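Local atomic coordinates of SusD-like protein BACOVA_02651 (Bacteroides ovatus, PDB entry 5E75), a protein that binds polysaccharide at the cell surface and probably mediates xyloglucan capture before its transport into the periplasm for degradation. Residues A[122-133]-A[147-158]. Residues are numbered along the deposited sequence; the frame is centred on the assembly and turned at random.
With EDO (1,2-ethanediol), chain C.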
loop_
_atom_site.group_PDB
_atom_site.type_symbol
_atom_site.label_atom_id
_atom_site.label_comp_id
_atom_site.label_asym_id
_atom_site.label_seq_id
_atom_site.Cartn_x
_atom_site.Cartn_y
_atom_site.Cartn_z
ATOM N N PHE A 122 11.894 -1.480 -1.732
ATOM C CA PHE A 122 11.130 -0.604 -2.624
ATOM C C PHE A 122 10.221 0.327 -1.832
ATOM O O PHE A 122 10.063 1.508 -2.197
ATOM C CB PHE A 122 10.358 -1.440 -3.651
ATOM C CG PHE A 122 9.717 -0.647 -4.790
ATOM C CD1 PHE A 122 10.345 0.424 -5.415
ATOM C CD2 PHE A 122 8.492 -1.040 -5.272
ATOM C CE1 PHE A 122 9.724 1.083 -6.466
ATOM C CE2 PHE A 122 7.877 -0.377 -6.326
ATOM C CZ PHE A 122 8.494 0.669 -6.911
ATOM N N TYR A 123 9.631 -0.140 -0.731
ATOM C CA TYR A 123 8.920 0.772 0.156
ATOM C C TYR A 123 9.881 1.814 0.745
ATOM O O TYR A 123 9.610 3.025 0.723
ATOM C CB TYR A 123 8.240 0.018 1.291
ATOM C CG TYR A 123 6.987 -0.764 0.924
ATOM C CD1 TYR A 123 5.927 -0.175 0.252
ATOM C CD2 TYR A 123 6.859 -2.099 1.303
ATOM C CE1 TYR A 123 4.799 -0.889 -0.042
ATOM C CE2 TYR A 123 5.722 -2.827 1.017
ATOM C CZ TYR A 123 4.683 -2.213 0.346
ATOM O OH TYR A 123 3.524 -2.912 0.034
ATOM N N MET A 124 11.011 1.361 1.287
ATOM C CA MET A 124 11.959 2.286 1.922
ATOM C C MET A 124 12.477 3.358 0.973
ATOM O O MET A 124 12.665 4.519 1.363
ATOM C CB MET A 124 13.137 1.537 2.519
ATOM C CG MET A 124 12.749 0.748 3.758
ATOM S SD MET A 124 14.133 0.337 4.832
ATOM C CE MET A 124 14.629 -1.159 4.069
ATOM N N LEU A 125 12.686 2.977 -0.285
ATOM C CA LEU A 125 13.178 3.885 -1.314
ATOM C C LEU A 125 12.215 5.062 -1.519
ATOM O O LEU A 125 12.644 6.159 -1.879
ATOM C CB LEU A 125 13.348 3.103 -2.608
ATOM C CG LEU A 125 13.833 3.851 -3.854
ATOM C CD1 LEU A 125 15.196 4.507 -3.632
ATOM C CD2 LEU A 125 13.915 2.909 -5.019
ATOM N N ARG A 126 10.926 4.824 -1.295
ATOM C CA ARG A 126 9.883 5.823 -1.500
ATOM C C ARG A 126 9.373 6.388 -0.156
ATOM O O ARG A 126 8.230 6.883 -0.103
ATOM C CB ARG A 126 8.719 5.189 -2.337
ATOM C CG ARG A 126 9.125 4.573 -3.787
ATOM C CD ARG A 126 8.010 3.678 -4.472
ATOM N NE ARG A 126 7.768 2.443 -3.749
ATOM C CZ ARG A 126 6.708 1.682 -3.893
ATOM N NH1 ARG A 126 5.733 2.032 -4.735
ATOM N NH2 ARG A 126 6.562 0.605 -3.138
ATOM N N ILE A 127 10.179 6.260 0.915
ATOM C CA ILE A 127 9.982 6.903 2.225
ATOM C C ILE A 127 11.201 7.753 2.581
ATOM O O ILE A 127 11.079 8.961 2.801
ATOM C CB ILE A 127 9.755 5.865 3.377
ATOM C CG1 ILE A 127 8.472 5.090 3.153
ATOM C CG2 ILE A 127 9.732 6.565 4.764
ATOM C CD1 ILE A 127 8.366 3.803 3.990
ATOM N N TRP A 128 12.374 7.126 2.607
ATOM C CA TRP A 128 13.633 7.783 2.962
ATOM C C TRP A 128 14.541 8.080 1.763
ATOM O O TRP A 128 15.331 9.025 1.818
ATOM C CB TRP A 128 14.432 6.930 3.966
ATOM C CG TRP A 128 13.770 6.853 5.305
ATOM C CD1 TRP A 128 13.766 7.826 6.256
ATOM C CD2 TRP A 128 12.990 5.772 5.830
ATOM N NE1 TRP A 128 13.024 7.426 7.346
ATOM C CE2 TRP A 128 12.549 6.160 7.115
ATOM C CE3 TRP A 128 12.621 4.514 5.342
ATOM C CZ2 TRP A 128 11.742 5.351 7.903
ATOM C CZ3 TRP A 128 11.838 3.702 6.139
ATOM C CH2 TRP A 128 11.405 4.123 7.407
ATOM N N GLY A 129 14.429 7.293 0.692
ATOM C CA GLY A 129 15.336 7.413 -0.444
ATOM C C GLY A 129 16.554 6.537 -0.204
ATOM O O GLY A 129 16.420 5.324 -0.192
ATOM N N PRO A 130 17.740 7.130 0.023
ATOM C CA PRO A 130 18.898 6.306 0.370
ATOM C C PRO A 130 18.632 5.496 1.626
ATOM O O PRO A 130 18.059 6.003 2.597
ATOM C CB PRO A 130 20.008 7.346 0.608
ATOM C CG PRO A 130 19.572 8.559 -0.158
ATOM C CD PRO A 130 18.081 8.565 -0.043
ATOM N N VAL A 131 19.048 4.237 1.612
ATOM C CA VAL A 131 18.982 3.382 2.803
ATOM C C VAL A 131 20.196 2.454 2.787
ATOM O O VAL A 131 20.942 2.444 1.804
ATOM C CB VAL A 131 17.659 2.560 2.883
ATOM C CG1 VAL A 131 16.466 3.475 3.178
ATOM C CG2 VAL A 131 17.433 1.760 1.619
ATOM N N ILE A 132 20.417 1.697 3.859
ATOM C CA ILE A 132 21.560 0.793 3.939
ATOM C C ILE A 132 21.195 -0.552 3.310
ATOM O O ILE A 132 20.264 -1.220 3.775
ATOM C CB ILE A 132 21.963 0.574 5.408
ATOM C CG1 ILE A 132 22.286 1.916 6.066
ATOM C CG2 ILE A 132 23.153 -0.359 5.503
ATOM C CD1 ILE A 132 22.378 1.873 7.579
ATOM N N LEU A 133 21.916 -0.941 2.262
ATOM C CA LEU A 133 21.732 -2.239 1.618
ATOM C C LEU A 133 22.519 -3.311 2.357
ATOM O O LEU A 133 23.701 -3.120 2.668
ATOM C CB LEU A 133 22.186 -2.153 0.158
ATOM C CG LEU A 133 21.337 -1.207 -0.708
ATOM C CD1 LEU A 133 21.990 -1.066 -2.073
ATOM C CD2 LEU A 133 19.905 -1.720 -0.835
ATOM N N PRO A 147 27.368 3.032 6.166
ATOM C CA PRO A 147 26.824 4.143 5.393
ATOM C C PRO A 147 25.570 3.794 4.607
ATOM O O PRO A 147 25.304 2.626 4.297
ATOM C CB PRO A 147 27.957 4.465 4.417
ATOM C CG PRO A 147 28.693 3.187 4.249
ATOM C CD PRO A 147 28.614 2.506 5.571
ATOM N N LEU A 148 24.805 4.832 4.305
ATOM C CA LEU A 148 23.719 4.750 3.354
ATOM C C LEU A 148 24.255 4.449 1.964
ATOM O O LEU A 148 25.381 4.816 1.630
ATOM C CB LEU A 148 23.001 6.091 3.311
ATOM C CG LEU A 148 22.270 6.524 4.582
ATOM C CD1 LEU A 148 22.029 8.031 4.557
ATOM C CD2 LEU A 148 20.969 5.776 4.670
ATOM N N ASN A 149 23.427 3.803 1.150
ATOM C CA ASN A 149 23.715 3.641 -0.269
ATOM C C ASN A 149 22.799 4.505 -1.123
ATOM O O ASN A 149 21.719 4.902 -0.682
ATOM C CB ASN A 149 23.590 2.165 -0.640
ATOM C CG ASN A 149 24.578 1.305 0.117
ATOM O OD1 ASN A 149 24.202 0.438 0.916
ATOM N ND2 ASN A 149 25.861 1.550 -0.116
ATOM N N ARG A 150 23.227 4.804 -2.347
ATOM C CA ARG A 150 22.516 5.773 -3.183
ATOM C C ARG A 150 21.200 5.219 -3.701
ATOM O O ARG A 150 21.029 4.015 -3.812
ATOM C CB ARG A 150 23.379 6.177 -4.377
ATOM C CG ARG A 150 24.751 6.732 -3.999
ATOM C CD ARG A 150 25.645 6.831 -5.231
ATOM N NE ARG A 150 25.852 5.503 -5.795
ATOM C CZ ARG A 150 26.677 5.212 -6.793
ATOM N NH1 ARG A 150 27.413 6.163 -7.357
ATOM N NH2 ARG A 150 26.777 3.956 -7.208
ATOM N N GLU A 151 20.261 6.106 -4.000
ATOM C CA GLU A 151 18.997 5.705 -4.587
ATOM C C GLU A 151 19.194 4.777 -5.800
ATOM O O GLU A 151 18.476 3.784 -5.930
ATOM C CB GLU A 151 18.167 6.951 -4.939
ATOM C CG GLU A 151 17.695 7.711 -3.691
ATOM C CD GLU A 151 16.950 9.009 -3.972
ATOM O OE1 GLU A 151 16.650 9.315 -5.143
ATOM O OE2 GLU A 151 16.666 9.744 -3.004
ATOM N N GLU A 152 20.151 5.066 -6.687
ATOM C CA GLU A 152 20.353 4.198 -7.841
ATOM C C GLU A 152 20.809 2.796 -7.438
ATOM O O GLU A 152 20.409 1.827 -8.076
ATOM C CB GLU A 152 21.323 4.806 -8.879
ATOM C CG GLU A 152 20.727 5.948 -9.717
ATOM C CD GLU A 152 19.490 5.515 -10.501
ATOM O OE1 GLU A 152 19.581 4.484 -11.208
ATOM O OE2 GLU A 152 18.431 6.197 -10.399
ATOM N N ASP A 153 21.645 2.695 -6.403
ATOM C CA ASP A 153 22.075 1.398 -5.892
ATOM C C ASP A 153 20.875 0.607 -5.385
ATOM O O ASP A 153 20.787 -0.606 -5.603
ATOM C CB ASP A 153 23.049 1.533 -4.706
ATOM C CG ASP A 153 24.376 2.171 -5.064
ATOM O OD1 ASP A 153 25.077 1.691 -5.972
ATOM O OD2 ASP A 153 24.753 3.125 -4.348
ATOM N N VAL A 154 19.980 1.287 -4.668
ATOM C CA VAL A 154 18.815 0.649 -4.065
ATOM C C VAL A 154 17.937 0.096 -5.184
ATOM O O VAL A 154 17.525 -1.064 -5.138
ATOM C CB VAL A 154 18.052 1.599 -3.127
ATOM C CG1 VAL A 154 16.837 0.899 -2.522
ATOM C CG2 VAL A 154 18.957 2.073 -1.996
ATOM N N PHE A 155 17.720 0.888 -6.239
ATOM C CA PHE A 155 16.983 0.381 -7.387
ATOM C C PHE A 155 17.615 -0.880 -7.973
ATOM O O PHE A 155 16.918 -1.848 -8.262
ATOM C CB PHE A 155 16.897 1.428 -8.503
ATOM C CG PHE A 155 15.674 2.315 -8.462
ATOM C CD1 PHE A 155 14.403 1.791 -8.682
ATOM C CD2 PHE A 155 15.799 3.676 -8.289
ATOM C CE1 PHE A 155 13.284 2.611 -8.685
ATOM C CE2 PHE A 155 14.685 4.498 -8.293
ATOM C CZ PHE A 155 13.435 3.961 -8.489
ATOM N N GLN A 156 18.927 -0.867 -8.187
ATOM C CA GLN A 156 19.572 -2.025 -8.788
ATOM C C GLN A 156 19.475 -3.257 -7.883
ATOM O O GLN A 156 19.275 -4.368 -8.367
ATOM C CB GLN A 156 21.029 -1.699 -9.123
ATOM C CG GLN A 156 21.744 -2.814 -9.865
ATOM C CD GLN A 156 21.208 -2.995 -11.258
ATOM O OE1 GLN A 156 21.159 -2.045 -12.043
ATOM N NE2 GLN A 156 20.765 -4.198 -11.579
ATOM N N PHE A 157 19.580 -3.059 -6.571
ATOM C CA PHE A 157 19.503 -4.154 -5.606
ATOM C C PHE A 157 18.111 -4.793 -5.672
ATOM O O PHE A 157 17.961 -6.015 -5.688
ATOM C CB PHE A 157 19.823 -3.577 -4.220
ATOM C CG PHE A 157 19.981 -4.599 -3.137
ATOM C CD1 PHE A 157 18.880 -5.109 -2.470
ATOM C CD2 PHE A 157 21.241 -5.023 -2.758
ATOM C CE1 PHE A 157 19.027 -6.044 -1.461
ATOM C CE2 PHE A 157 21.403 -5.950 -1.754
ATOM C CZ PHE A 157 20.295 -6.467 -1.096
ATOM N N ILE A 158 17.085 -3.949 -5.702
ATOM C CA ILE A 158 15.707 -4.404 -5.838
ATOM C C ILE A 158 15.505 -5.194 -7.137
ATOM O O ILE A 158 14.943 -6.286 -7.139
ATOM C CB ILE A 158 14.751 -3.192 -5.813
ATOM C CG1 ILE A 158 14.688 -2.553 -4.421
ATOM C CG2 ILE A 158 13.348 -3.570 -6.246
ATOM C CD1 ILE A 158 14.162 -1.124 -4.424
HETATM C C1 EDO C . 5.574 -2.795 -4.146
HETATM O O1 EDO C . 4.800 -1.601 -4.209
HETATM C C2 EDO C . 5.965 -3.111 -2.708
HETATM O O2 EDO C . 7.160 -2.423 -2.333
#
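L125 lays its CD2 methyl almost squarely over one face of the F155 ring, 3.5 Å from the centroid and 6° off the normal, a CH-pi contact that illustrates how helix 103-125 docks on helix 151-168. With CG anti to the backbone N (chi1 179°), the leucine enters as a knob among E151, V154, F155 and I158. Further along, L133 CD2 lies over the F157 face, offset toward the rim. Two hydrogen bonds tie 131-133 to N149, just ahead of helix 151-168: N149 N donates to V131 O (2.9 Å), and N149 OD1 accepts from L133 N in its carbonyl plane, with an N-H...O angle of 163°. On the side of helix 103-125 turned away from 151-168, an ethanediol, probably from the crystallisation liquor, sets O2 over the centre of the Y123 ring, with C2 3.4 Å from Y123 CZ. Replacing Y123 by an alanine would probably leave the diol without that aromatic floor and open a gap beside Y423. E151 OE2, beside P130 CD, forms a salt bridge with R430, while OE1 accepts a hydrogen bond from W197. In this SusD-family protein, apolar side chains of the helix 103-125 end and following loop thus bury against helix 151-168, while N149 holds that loop to the residues before it.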